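Local coordinates for uncharacterized protein (Staphylococcus aureus subsp. aureus, PDB 4H0A) that is of unknown function but belongs to the CAP family of cysteine-rich secretory proteins and carries a CAP-associated N-terminal region, at residues A278-W289 against M312-F320. Numbering follows the deposited sequence.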
loop_
_atom_site.group_PDB
_atom_site.type_symbol
_atom_site.label_atom_id
_atom_site.label_comp_id
_atom_site.label_asym_id
_atom_site.label_seq_id
_atom_site.Cartn_x
_atom_site.Cartn_y
_atom_site.Cartn_z
ATOM N N ALA A 278 5.025 -7.848 -9.530
ATOM C CA ALA A 278 5.519 -8.650 -8.404
ATOM C C ALA A 278 5.232 -8.052 -7.014
ATOM O O ALA A 278 5.813 -8.538 -6.035
ATOM C CB ALA A 278 7.019 -8.899 -8.555
ATOM N N PHE A 279 4.305 -7.069 -6.897
ATOM C CA PHE A 279 3.993 -6.470 -5.599
ATOM C C PHE A 279 3.091 -7.399 -4.790
ATOM O O PHE A 279 2.266 -8.111 -5.356
ATOM C CB PHE A 279 3.350 -5.084 -5.765
ATOM C CG PHE A 279 4.346 -4.036 -6.206
ATOM C CD1 PHE A 279 5.088 -3.329 -5.275
ATOM C CD2 PHE A 279 4.566 -3.784 -7.552
ATOM C CE1 PHE A 279 6.025 -2.373 -5.683
ATOM C CE2 PHE A 279 5.503 -2.830 -7.957
ATOM C CZ PHE A 279 6.229 -2.134 -7.020
ATOM N N ASN A 280 3.284 -7.416 -3.467
ATOM C CA ASN A 280 2.530 -8.265 -2.536
ATOM C C ASN A 280 1.398 -7.528 -1.836
ATOM O O ASN A 280 0.517 -8.182 -1.282
ATOM C CB ASN A 280 3.478 -8.807 -1.454
ATOM C CG ASN A 280 4.529 -9.741 -1.991
ATOM O OD1 ASN A 280 4.277 -10.519 -2.918
ATOM N ND2 ASN A 280 5.725 -9.706 -1.413
ATOM N N ASP A 281 1.453 -6.190 -1.772
ATOM C CA ASP A 281 0.442 -5.434 -1.045
ATOM C C ASP A 281 0.294 -4.070 -1.657
ATOM O O ASP A 281 1.208 -3.583 -2.330
ATOM C CB ASP A 281 0.829 -5.332 0.443
ATOM C CG ASP A 281 2.113 -4.572 0.633
ATOM O OD1 ASP A 281 3.145 -5.013 0.093
ATOM O OD2 ASP A 281 2.076 -3.498 1.254
ATOM N N VAL A 282 -0.851 -3.468 -1.420
ATOM C CA VAL A 282 -1.176 -2.169 -1.991
ATOM C C VAL A 282 -0.290 -1.046 -1.390
ATOM O O VAL A 282 0.224 -0.255 -2.176
ATOM C CB VAL A 282 -2.690 -1.896 -1.868
ATOM C CG1 VAL A 282 -3.030 -0.449 -2.216
ATOM C CG2 VAL A 282 -3.460 -2.860 -2.772
ATOM N N PRO A 283 -0.055 -0.931 -0.061
ATOM C CA PRO A 283 0.824 0.151 0.427
ATOM C C PRO A 283 2.202 0.168 -0.245
ATOM O O PRO A 283 2.691 1.251 -0.567
ATOM C CB PRO A 283 0.936 -0.151 1.924
ATOM C CG PRO A 283 -0.412 -0.763 2.246
ATOM C CD PRO A 283 -0.645 -1.681 1.069
ATOM N N THR A 284 2.813 -1.012 -0.513
ATOM C CA THR A 284 4.126 -1.042 -1.175
ATOM C C THR A 284 4.004 -0.576 -2.621
ATOM O O THR A 284 4.837 0.197 -3.084
ATOM C CB THR A 284 4.760 -2.440 -1.116
ATOM O OG1 THR A 284 4.764 -2.867 0.237
ATOM C CG2 THR A 284 6.187 -2.456 -1.655
ATOM N N LEU A 285 2.999 -1.065 -3.337
ATOM C CA LEU A 285 2.752 -0.649 -4.720
ATOM C C LEU A 285 2.547 0.872 -4.832
ATOM O O LEU A 285 3.121 1.492 -5.717
ATOM C CB LEU A 285 1.494 -1.359 -5.262
ATOM C CG LEU A 285 1.053 -0.893 -6.648
ATOM C CD1 LEU A 285 1.974 -1.421 -7.731
ATOM C CD2 LEU A 285 -0.326 -1.246 -6.871
ATOM N N ILE A 286 1.679 1.447 -3.983
ATOM C CA ILE A 286 1.384 2.888 -3.999
ATOM C C ILE A 286 2.654 3.682 -3.691
ATOM O O ILE A 286 2.894 4.692 -4.346
ATOM C CB ILE A 286 0.226 3.226 -3.028
ATOM C CG1 ILE A 286 -1.105 2.674 -3.609
ATOM C CG2 ILE A 286 0.143 4.755 -2.739
ATOM C CD1 ILE A 286 -1.766 3.546 -4.709
ATOM N N HIS A 287 3.473 3.218 -2.736
ATOM C CA HIS A 287 4.744 3.878 -2.432
ATOM C C HIS A 287 5.633 3.960 -3.690
ATOM O O HIS A 287 6.257 4.998 -3.918
ATOM C CB HIS A 287 5.495 3.150 -1.298
ATOM C CG HIS A 287 6.920 3.591 -1.160
ATOM N ND1 HIS A 287 7.953 2.864 -1.722
ATOM C CD2 HIS A 287 7.428 4.719 -0.613
ATOM C CE1 HIS A 287 9.055 3.545 -1.465
ATOM N NE2 HIS A 287 8.787 4.673 -0.809
ATOM N N SER A 288 5.706 2.875 -4.488
ATOM C CA SER A 288 6.534 2.871 -5.696
ATOM C C SER A 288 5.977 3.826 -6.751
ATOM O O SER A 288 6.758 4.531 -7.383
ATOM C CB SER A 288 6.674 1.463 -6.262
ATOM O OG SER A 288 7.420 0.659 -5.363
ATOM N N TRP A 289 4.640 3.908 -6.900
ATOM C CA TRP A 289 4.040 4.859 -7.848
ATOM C C TRP A 289 4.211 6.303 -7.354
ATOM O O TRP A 289 4.555 7.178 -8.148
ATOM C CB TRP A 289 2.554 4.544 -8.088
ATOM C CG TRP A 289 2.308 3.300 -8.890
ATOM C CD1 TRP A 289 3.242 2.469 -9.436
ATOM C CD2 TRP A 289 1.034 2.725 -9.197
ATOM N NE1 TRP A 289 2.627 1.436 -10.098
ATOM C CE2 TRP A 289 1.273 1.543 -9.931
ATOM C CE3 TRP A 289 -0.291 3.091 -8.923
ATOM C CZ2 TRP A 289 0.232 0.750 -10.430
ATOM C CZ3 TRP A 289 -1.319 2.310 -9.425
ATOM C CH2 TRP A 289 -1.054 1.153 -10.166
HETATM N N MSE A 312 -4.137 -9.108 -10.905
HETATM C CA MSE A 312 -4.120 -10.559 -11.071
HETATM C C MSE A 312 -2.720 -11.060 -10.842
HETATM O O MSE A 312 -1.793 -10.688 -11.563
HETATM C CB MSE A 312 -4.701 -11.091 -12.394
HETATM C CG MSE A 312 -4.492 -10.224 -13.597
HETATM SE SE MSE A 312 -5.113 -11.152 -15.228
HETATM C CE MSE A 312 -7.005 -11.471 -14.723
ATOM N N ARG A 313 -2.587 -11.879 -9.772
ATOM C CA ARG A 313 -1.366 -12.523 -9.309
ATOM C C ARG A 313 -0.331 -11.443 -8.947
ATOM O O ARG A 313 -0.581 -10.677 -8.008
ATOM C CB ARG A 313 -0.844 -13.563 -10.333
ATOM N N ASP A 314 0.760 -11.322 -9.726
ATOM C CA ASP A 314 1.846 -10.393 -9.456
ATOM C C ASP A 314 1.605 -8.985 -10.035
ATOM O O ASP A 314 2.334 -8.068 -9.654
ATOM C CB ASP A 314 3.147 -10.989 -10.037
ATOM C CG ASP A 314 3.784 -12.048 -9.155
ATOM O OD1 ASP A 314 3.061 -12.650 -8.326
ATOM O OD2 ASP A 314 5.006 -12.287 -9.304
ATOM N N TYR A 315 0.602 -8.790 -10.920
ATOM C CA TYR A 315 0.402 -7.498 -11.575
ATOM C C TYR A 315 -0.726 -6.630 -10.999
ATOM O O TYR A 315 -1.767 -7.133 -10.586
ATOM C CB TYR A 315 0.113 -7.701 -13.059
ATOM C CG TYR A 315 1.317 -8.065 -13.901
ATOM C CD1 TYR A 315 2.015 -7.094 -14.611
ATOM C CD2 TYR A 315 1.695 -9.392 -14.073
ATOM C CE1 TYR A 315 3.094 -7.427 -15.430
ATOM C CE2 TYR A 315 2.770 -9.739 -14.892
ATOM C CZ TYR A 315 3.465 -8.754 -15.576
ATOM O OH TYR A 315 4.545 -9.064 -16.378
ATOM N N TYR A 316 -0.518 -5.305 -11.070
ATOM C CA TYR A 316 -1.462 -4.265 -10.681
ATOM C C TYR A 316 -1.558 -3.270 -11.817
ATOM O O TYR A 316 -0.531 -2.757 -12.222
ATOM C CB TYR A 316 -0.980 -3.552 -9.412
ATOM C CG TYR A 316 -1.221 -4.307 -8.123
ATOM C CD1 TYR A 316 -0.336 -5.291 -7.694
ATOM C CD2 TYR A 316 -2.250 -3.942 -7.266
ATOM C CE1 TYR A 316 -0.509 -5.934 -6.469
ATOM C CE2 TYR A 316 -2.433 -4.576 -6.040
ATOM C CZ TYR A 316 -1.559 -5.570 -5.642
ATOM O OH TYR A 316 -1.761 -6.171 -4.422
ATOM N N SER A 317 -2.756 -2.987 -12.331
ATOM C CA SER A 317 -2.947 -2.011 -13.411
ATOM C C SER A 317 -4.048 -1.040 -13.026
ATOM O O SER A 317 -5.080 -1.487 -12.538
ATOM C CB SER A 317 -3.310 -2.721 -14.710
ATOM O OG SER A 317 -3.756 -1.802 -15.694
ATOM N N LEU A 318 -3.842 0.277 -13.243
ATOM C CA LEU A 318 -4.855 1.292 -12.938
ATOM C C LEU A 318 -4.899 2.309 -14.061
ATOM O O LEU A 318 -3.920 3.023 -14.282
ATOM C CB LEU A 318 -4.558 1.977 -11.591
ATOM C CG LEU A 318 -5.672 2.861 -10.998
ATOM C CD1 LEU A 318 -6.970 2.055 -10.750
ATOM C CD2 LEU A 318 -5.219 3.496 -9.697
ATOM N N ILE A 319 -6.026 2.356 -14.788
ATOM C CA ILE A 319 -6.240 3.287 -15.896
ATOM C C ILE A 319 -6.964 4.501 -15.346
ATOM O O ILE A 319 -7.905 4.338 -14.575
ATOM C CB ILE A 319 -7.035 2.610 -17.041
ATOM C CG1 ILE A 319 -6.239 1.411 -17.604
ATOM C CG2 ILE A 319 -7.366 3.624 -18.155
ATOM C CD1 ILE A 319 -6.984 0.546 -18.540
ATOM N N PHE A 320 -6.540 5.707 -15.750
ATOM C CA PHE A 320 -7.156 6.977 -15.344
ATOM C C PHE A 320 -7.828 7.607 -16.530
ATOM O O PHE A 320 -7.370 7.419 -17.655
ATOM C CB PHE A 320 -6.108 7.957 -14.796
ATOM C CG PHE A 320 -5.196 7.371 -13.757
ATOM C CD1 PHE A 320 -4.052 6.680 -14.126
ATOM C CD2 PHE A 320 -5.506 7.465 -12.409
ATOM C CE1 PHE A 320 -3.229 6.110 -13.169
ATOM C CE2 PHE A 320 -4.675 6.906 -11.452
ATOM C CZ PHE A 320 -3.537 6.238 -11.838
#
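A278 meets D314 where the chain leaves strand 270-277: its backbone N gives a weak, bent hydrogen bond to D314 O (2.7 Å, 125° at the hydrogen), while D314 OD1 forms a salt bridge with R197. D314 itself sits in the type II' turn from M312 to Y315 that links strands 306-312 and 315-322. Next along, F279 O lies at the edge of the Y316 ring, in its plane, 3.7 Å from CE1, while F279 CB meets CE1 from off the ring plane (4.0 Å). D281 then caps the helix: OD2 accepts from T284 N, reached from above the carboxylate plane, and also pairs with R170; OD1 takes the T284 hydroxyl through its syn lone pair. From the first turn, V282 CG2 approaches Y316 CE2 at 3.8 Å, the two side chains crossing nearly at right angles. L285 bridges three rings. With CG anti to the backbone N (chi1 174°), it brings CD2 against Y316 CG and CD2, at a doubtfully short separation, and lays CD1 over one face of both the F279 and W289 rings, toward the rim. The tyrosine OH is hydrogen-bonded to Q205 of helix 201-219. One turn on, the six-membered ring of W289 reaches L318 CB, with CH2 at 3.9 Å. Helix 282-290 thereby packs on a central strand of the sheet, with helix 229-242 touching I319, consistent with the alpha-beta-alpha sandwich of CAP domains.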